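Toxin protein (Yersinia entomophaga, PDB 6AQK) probably poisons target cells by ADP-ribosylation, as the C-terminal toxin domain of an RHS protein with ADP-ribosyltransferase character. Local coordinates at residues G24-Y27 with P28-S31; S32-I35 with A36-K39; K57-E60 with I61-M65. All blocks are in the same frame, centred on the assembly; numbering follows the deposited sequence.

Contact 1 of 3, residues G24-Y27 with P28-S31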
loop_
_atom_site.group_PDB
_atom_site.type_symbol
_atom_site.label_atom_id
_atom_site.label_comp_id
_atom_site.label_asym_id
_atom_site.label_seq_id
_atom_site.Cartn_x
_atom_site.Cartn_y
_atom_site.Cartn_z
ATOM N N GLY A 24 13.347 -2.631 -4.528
ATOM C CA GLY A 24 14.131 -2.631 -5.770
ATOM C C GLY A 24 13.557 -3.556 -6.816
ATOM O O GLY A 24 12.328 -3.781 -6.878
ATOM N N GLY A 25 14.434 -4.080 -7.667
ATOM C CA GLY A 25 14.004 -4.930 -8.778
ATOM C C GLY A 25 13.389 -6.267 -8.349
ATOM O O GLY A 25 12.724 -6.906 -9.148
ATOM N N GLU A 26 13.550 -6.677 -7.085
ATOM C CA GLU A 26 12.853 -7.878 -6.600
ATOM C C GLU A 26 11.495 -7.606 -6.008
ATOM O O GLU A 26 10.828 -8.537 -5.535
ATOM C CB GLU A 26 13.714 -8.552 -5.593
ATOM C CG GLU A 26 15.000 -8.960 -6.273
ATOM C CD GLU A 26 15.471 -10.250 -5.719
ATOM O OE1 GLU A 26 15.967 -10.193 -4.603
ATOM O OE2 GLU A 26 15.265 -11.309 -6.355
ATOM N N TYR A 27 11.045 -6.375 -6.097
ATOM C CA TYR A 27 9.674 -6.028 -5.679
ATOM C C TYR A 27 8.574 -7.053 -6.092
ATOM O O TYR A 27 7.778 -7.452 -5.255
ATOM C CB TYR A 27 9.327 -4.633 -6.139
ATOM C CG TYR A 27 7.888 -4.238 -5.922
ATOM C CD1 TYR A 27 7.453 -3.885 -4.658
ATOM C CD2 TYR A 27 6.949 -4.220 -6.986
ATOM C CE1 TYR A 27 6.131 -3.524 -4.413
ATOM C CE2 TYR A 27 5.610 -3.854 -6.736
ATOM C CZ TYR A 27 5.234 -3.515 -5.444
ATOM O OH TYR A 27 3.983 -3.163 -5.082
ATOM N N PRO A 28 8.527 -7.480 -7.361
ATOM C CA PRO A 28 7.487 -8.456 -7.749
ATOM C C PRO A 28 7.432 -9.731 -6.880
ATOM O O PRO A 28 6.351 -10.257 -6.646
ATOM C CB PRO A 28 7.897 -8.829 -9.201
ATOM C CG PRO A 28 8.612 -7.615 -9.711
ATOM C CD PRO A 28 9.412 -7.185 -8.516
ATOM N N TYR A 29 8.588 -10.214 -6.440
ATOM C CA TYR A 29 8.638 -11.374 -5.537
ATOM C C TYR A 29 7.965 -11.016 -4.175
ATOM O O TYR A 29 7.200 -11.777 -3.627
ATOM C CB TYR A 29 10.066 -11.805 -5.282
ATOM C CG TYR A 29 10.664 -12.508 -6.489
ATOM C CD1 TYR A 29 10.480 -13.842 -6.673
ATOM C CD2 TYR A 29 11.358 -11.788 -7.489
ATOM C CE1 TYR A 29 11.024 -14.491 -7.785
ATOM C CE2 TYR A 29 11.897 -12.434 -8.614
ATOM C CZ TYR A 29 11.724 -13.774 -8.730
ATOM O OH TYR A 29 12.184 -14.438 -9.813
ATOM N N TYR A 30 8.272 -9.859 -3.656
ATOM C CA TYR A 30 7.729 -9.401 -2.325
ATOM C C TYR A 30 6.251 -9.086 -2.406
ATOM O O TYR A 30 5.437 -9.476 -1.511
ATOM C CB TYR A 30 8.539 -8.162 -1.795
ATOM C CG TYR A 30 9.867 -8.639 -1.282
ATOM C CD1 TYR A 30 10.922 -8.861 -2.167
ATOM C CD2 TYR A 30 10.043 -8.972 0.061
ATOM C CE1 TYR A 30 12.120 -9.405 -1.737
ATOM C CE2 TYR A 30 11.240 -9.525 0.503
ATOM C CZ TYR A 30 12.270 -9.743 -0.414
ATOM O OH TYR A 30 13.446 -10.251 -0.045
ATOM N N SER A 31 5.896 -8.361 -3.467
ATOM C CA SER A 31 4.513 -8.015 -3.701
ATOM C C SER A 31 3.639 -9.284 -3.876
ATOM O O SER A 31 2.605 -9.431 -3.243
ATOM C CB SER A 31 4.379 -7.129 -4.933
ATOM O OG SER A 31 3.026 -6.717 -5.007
HETATM O O HOH W 1 1.994 -4.835 -7.148
#
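S31 CB lies over one face of the Y27 ring, 3.7 Å above the plane and displaced toward the rim, in a CH-pi contact 20° off the ring normal. The rings of Y29 and Y30 instead turn an edge to E26 O, which sits near the plane of each and comes within 3.4 Å of Y30 CD1. With CG anti to the backbone N (chi1 173°), the Y27 side chain runs alongside the new helix and reaches S31, one turn on. A type I beta turn, G24 to Y27, leads out of helix 19-23, and E26 holds the N-cap position of helix 27-39. Its carbonyl oxygen accepts two weak bonds, from Y29 N at 2.9 Å and from Y30 N at 3.4 Å. The next bond, S31 N to Y27 O, is short and straight (2.8 Å, N-H...O angle 177°). The E26 carboxylate reaches out to a salt bridge with K76, whose ammonium also makes a cation-pi contact with Y29. Water 1 joins S31 OG at 3.0 Å to Y27 OH by a weaker link, so apolar, water-mediated and backbone contacts all join Y27 to S31.

Contact 2 of 3, residues S32-I35 with A36-K39; sequences SFTI and ALQK
F33 brings ring atom CE1 against L37 CD2, 4.1 Å away, with the two side chains set obliquely. F33 CG is anti to the backbone N (chi1 -172°), and the ring stands out from the helix; L37, with CG beside its own backbone N, leans back to meet CE1. Around the ring, F54 and W58 make edge-to-face contacts, and V80 and L84 of helix 74-90 add aliphatic packing; this flank of helix 27-39 belongs to the hydrophobic core. The partly exposed flank is different. I35 and K39 run side by side in the same direction, I35 CG2 touching the lysine's CE at 4.0 Å. Q38 OE1 comes to 4.1 Å from I35 CG1 but finds its polar partner in water 2, which donates to it at 2.9 Å. The same water accepts from T34 OG1 at 2.7 Å; S31 O is also a partner of that hydroxyl, whose single hydrogen must be shared or alternate between the two. Underneath runs regular alpha-helical bonding: A36 N to S32 O, L37 N to F33 O, Q38 N to T34 O and K39 N to I35 O, all between 2.8 and 3.1 Å. The chemistry thus differs round the helix: F33 and L37 pack inward, water 2 bridges T34 and Q38, and the K39 stem follows I35 at the more exposed flank.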
loop_
_atom_site.group_PDB
_atom_site.type_symbol
_atom_site.label_atom_id
_atom_site.label_comp_id
_atom_site.label_asym_id
_atom_site.label_seq_id
_atom_site.Cartn_x
_atom_site.Cartn_y
_atom_site.Cartn_z
ATOM N N SER A 32 4.090 -10.211 -4.714
ATOM C CA SER A 32 3.360 -11.417 -4.943
ATOM C C SER A 32 3.257 -12.341 -3.704
ATOM O O SER A 32 2.215 -13.036 -3.500
ATOM C CB SER A 32 3.918 -12.117 -6.205
ATOM O OG SER A 32 5.222 -12.615 -5.996
ATOM N N PHE A 33 4.290 -12.336 -2.860
ATOM C CA PHE A 33 4.288 -13.063 -1.618
ATOM C C PHE A 33 3.154 -12.474 -0.681
ATOM O O PHE A 33 2.366 -13.250 -0.092
ATOM C CB PHE A 33 5.614 -12.910 -0.926
ATOM C CG PHE A 33 5.822 -13.770 0.311
ATOM C CD1 PHE A 33 5.371 -13.364 1.597
ATOM C CD2 PHE A 33 6.587 -14.910 0.238
ATOM C CE1 PHE A 33 5.584 -14.160 2.716
ATOM C CE2 PHE A 33 6.826 -15.680 1.355
ATOM C CZ PHE A 33 6.315 -15.309 2.602
ATOM N N THR A 34 3.053 -11.161 -0.572
ATOM C CA THR A 34 2.098 -10.601 0.359
ATOM C C THR A 34 0.691 -10.737 -0.219
ATOM O O THR A 34 -0.279 -10.888 0.559
ATOM C CB THR A 34 2.437 -9.173 0.839
ATOM O OG1 THR A 34 2.476 -8.226 -0.251
ATOM C CG2 THR A 34 3.765 -9.154 1.601
ATOM N N ILE A 35 0.579 -10.701 -1.538
ATOM C CA ILE A 35 -0.689 -11.035 -2.171
ATOM C C ILE A 35 -1.077 -12.461 -1.829
ATOM O O ILE A 35 -2.252 -12.721 -1.462
ATOM C CB ILE A 35 -0.671 -10.754 -3.640
ATOM C CG1 ILE A 35 -0.623 -9.208 -3.843
ATOM C CG2 ILE A 35 -1.880 -11.358 -4.325
ATOM C CD1 ILE A 35 -0.385 -8.822 -5.264
ATOM N N ALA A 36 -0.136 -13.384 -1.938
ATOM C CA ALA A 36 -0.467 -14.788 -1.548
ATOM C C ALA A 36 -0.936 -14.917 -0.148
ATOM O O ALA A 36 -1.899 -15.664 0.093
ATOM C CB ALA A 36 0.655 -15.713 -1.794
ATOM N N LEU A 37 -0.328 -14.182 0.789
ATOM C CA LEU A 37 -0.777 -14.185 2.205
ATOM C C LEU A 37 -2.241 -13.738 2.307
ATOM O O LEU A 37 -2.963 -14.300 3.109
ATOM C CB LEU A 37 0.047 -13.244 3.043
ATOM C CG LEU A 37 1.553 -13.473 3.290
ATOM C CD1 LEU A 37 2.128 -12.257 4.032
ATOM C CD2 LEU A 37 1.744 -14.721 4.093
ATOM N N GLN A 38 -2.633 -12.720 1.527
ATOM C CA GLN A 38 -4.029 -12.252 1.527
ATOM C C GLN A 38 -4.955 -13.327 1.009
ATOM O O GLN A 38 -5.997 -13.622 1.631
ATOM C CB GLN A 38 -4.277 -11.017 0.650
ATOM C CG GLN A 38 -3.488 -9.780 1.004
ATOM C CD GLN A 38 -3.780 -8.637 0.038
ATOM O OE1 GLN A 38 -2.888 -8.132 -0.637
ATOM N NE2 GLN A 38 -5.049 -8.231 -0.035
ATOM N N LYS A 39 -4.586 -13.905 -0.126
ATOM C CA LYS A 39 -5.455 -14.851 -0.855
ATOM C C LYS A 39 -5.654 -16.114 -0.038
ATOM O O LYS A 39 -6.681 -16.777 -0.160
ATOM C CB LYS A 39 -4.929 -15.235 -2.265
ATOM C CG LYS A 39 -4.938 -14.184 -3.395
ATOM C CD LYS A 39 -5.935 -13.080 -3.190
ATOM C CE LYS A 39 -5.855 -12.011 -4.277
ATOM N NZ LYS A 39 -6.163 -12.528 -5.646
HETATM O O HOH W 2 -0.063 -7.460 -0.578
#

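Contact 3 of 3, residues K57-E60 with I61-M65; sequences KWAE and IGRNM. With PT (platinum (II) ion), chain B.
Torsions set the main contacts: chi1 of I61 (-62°) puts CG1 beside the backbone N and chi2 (152°) carries CD1 to within 3.9 Å of K57 CG, while the bend at chi3 of R63 (-64°) folds its guanidinium back over the preceding turn. There the flat group lies face-on to A59 O, which sits 3.6 Å from the plane beneath its centre. NH2 meets A59 CB at 3.6 Å, and NH1 comes equally near E60 CA. A59 O accepts the backbone bond from R63 N at 3.0 Å, and the guanidinium face lies close to it without a bond of its own; the cation over it would probably reinforce the polarity of that carbonyl. On the neighbouring flank K57 NZ and E60 OE2 form a long, weak salt bridge of 3.5 Å within residues 57-60. These residues build the C-terminal part of helix 51-63, where I61 N bonds to K57 O and G62 N to W58 O in the alpha pattern. Beyond them the spacing drops from four residues to three, N64 N to I61 O and M65 N to G62 O, as the chain turns off. G62 is buried here and also shares backbone hydrogen bonds with A69, tying the helix to the following loop. I61 faces helix 27-39, resting on S32, I35 and A36. Past the turn, M65 bends at chi2 and chi3 and presents SD to a platinum(II) ion at 2.4 Å, a soft thioether ligand for a soft metal; two further atoms from elsewhere in the structure also bind this ion, probably a crystallographic additive.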
loop_
_atom_site.group_PDB
_atom_site.type_symbol
_atom_site.label_atom_id
_atom_site.label_comp_id
_atom_site.label_asym_id
_atom_site.label_seq_id
_atom_site.Cartn_x
_atom_site.Cartn_y
_atom_site.Cartn_z
ATOM N N LYS A 57 0.511 -21.055 -4.955
ATOM C CA LYS A 57 -0.239 -19.836 -5.155
ATOM C C LYS A 57 0.682 -18.658 -5.452
ATOM O O LYS A 57 0.436 -17.873 -6.358
ATOM C CB LYS A 57 -1.030 -19.524 -3.858
ATOM C CG LYS A 57 -1.996 -18.339 -3.968
ATOM C CD LYS A 57 -2.922 -18.489 -5.180
ATOM C CE LYS A 57 -4.359 -18.225 -4.807
ATOM N NZ LYS A 57 -5.223 -18.686 -5.921
ATOM N N TRP A 58 1.743 -18.538 -4.652
ATOM C CA TRP A 58 2.715 -17.464 -4.840
ATOM C C TRP A 58 3.268 -17.494 -6.278
ATOM O O TRP A 58 3.314 -16.451 -6.971
ATOM C CB TRP A 58 3.819 -17.617 -3.785
ATOM C CG TRP A 58 4.874 -16.570 -3.822
ATOM C CD1 TRP A 58 4.783 -15.276 -4.309
ATOM C CD2 TRP A 58 6.185 -16.731 -3.333
ATOM N NE1 TRP A 58 6.004 -14.630 -4.131
ATOM C CE2 TRP A 58 6.868 -15.517 -3.526
ATOM C CE3 TRP A 58 6.858 -17.806 -2.738
ATOM C CZ2 TRP A 58 8.238 -15.375 -3.195
ATOM C CZ3 TRP A 58 8.157 -17.668 -2.416
ATOM C CH2 TRP A 58 8.854 -16.449 -2.636
ATOM N N ALA A 59 3.620 -18.691 -6.755
ATOM C CA ALA A 59 4.194 -18.818 -8.126
ATOM C C ALA A 59 3.193 -18.345 -9.181
ATOM O O ALA A 59 3.529 -17.615 -10.133
ATOM C CB ALA A 59 4.659 -20.263 -8.380
ATOM N N GLU A 60 1.947 -18.722 -8.981
ATOM C CA GLU A 60 0.872 -18.340 -9.893
ATOM C C GLU A 60 0.769 -16.844 -9.979
ATOM O O GLU A 60 0.783 -16.292 -11.088
ATOM C CB GLU A 60 -0.413 -18.976 -9.399
ATOM C CG GLU A 60 -1.727 -18.671 -10.105
ATOM C CD GLU A 60 -2.882 -19.335 -9.334
ATOM O OE1 GLU A 60 -2.723 -20.492 -8.863
ATOM O OE2 GLU A 60 -3.905 -18.677 -9.115
ATOM N N ILE A 61 0.749 -16.173 -8.816
ATOM C CA ILE A 61 0.632 -14.705 -8.818
ATOM C C ILE A 61 1.885 -14.035 -9.449
ATOM O O ILE A 61 1.811 -13.092 -10.271
ATOM C CB ILE A 61 0.428 -14.207 -7.415
ATOM C CG1 ILE A 61 -0.865 -14.766 -6.837
ATOM C CG2 ILE A 61 0.431 -12.670 -7.319
ATOM C CD1 ILE A 61 -0.762 -14.864 -5.335
ATOM N N GLY A 62 3.055 -14.573 -9.108
ATOM C CA GLY A 62 4.320 -13.963 -9.516
ATOM C C GLY A 62 4.564 -14.056 -11.017
ATOM O O GLY A 62 5.097 -13.131 -11.622
ATOM N N ARG A 63 4.011 -15.082 -11.644
ATOM C CA ARG A 63 4.079 -15.158 -13.124
ATOM C C ARG A 63 3.291 -14.103 -13.877
ATOM O O ARG A 63 3.579 -13.813 -15.019
ATOM C CB ARG A 63 3.651 -16.563 -13.545
ATOM C CG ARG A 63 4.771 -17.561 -13.371
ATOM C CD ARG A 63 4.431 -18.857 -14.098
ATOM N NE ARG A 63 3.243 -19.502 -13.515
ATOM C CZ ARG A 63 3.253 -20.399 -12.518
ATOM N NH1 ARG A 63 2.089 -20.903 -12.091
ATOM N NH2 ARG A 63 4.402 -20.798 -11.935
ATOM N N ASN A 64 2.301 -13.501 -13.228
ATOM C CA ASN A 64 1.493 -12.434 -13.822
ATOM C C ASN A 64 1.969 -11.025 -13.515
ATOM O O ASN A 64 1.302 -10.057 -13.862
ATOM C CB ASN A 64 0.009 -12.629 -13.388
ATOM C CG ASN A 64 -0.544 -13.918 -13.932
ATOM O OD1 ASN A 64 -0.210 -14.298 -15.050
ATOM N ND2 ASN A 64 -1.321 -14.640 -13.131
ATOM N N MET A 65 3.109 -10.880 -12.854
ATOM C CA MET A 65 3.587 -9.521 -12.511
ATOM C C MET A 65 4.396 -8.972 -13.661
ATOM O O MET A 65 4.925 -9.756 -14.470
ATOM C CB MET A 65 4.432 -9.530 -11.231
ATOM C CG MET A 65 3.743 -10.099 -10.001
ATOM S SD MET A 65 2.521 -9.036 -9.184
ATOM C CE MET A 65 1.081 -9.311 -10.203
HETATM PT PT PT B . 2.667 -6.882 -10.248
#

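Contacts 1 and 2 are successive parts of helix 27-39, their centres 12 Å apart; contact 3 lies on the next helix, 51-63, about 9 Å from contact 2 and 12 Å from contact 1, centre to centre. The two helices meet where W58 NE1 probably hydrogen-bonds to Y29 O at 3.1 Å and where I61 CG2 packs on S32 CB at 3.7 Å; beyond the end of helix 51-63, M65 CB comes to 4.1 Å from P28 CB. The platinum held by M65 sits near one end of this interface, about 5 Å from the nearest side-chain atom of S31 and about 6 Å from that of I35. Another platinum ion, about 9 Å from the W58 side chain, marks a separate site.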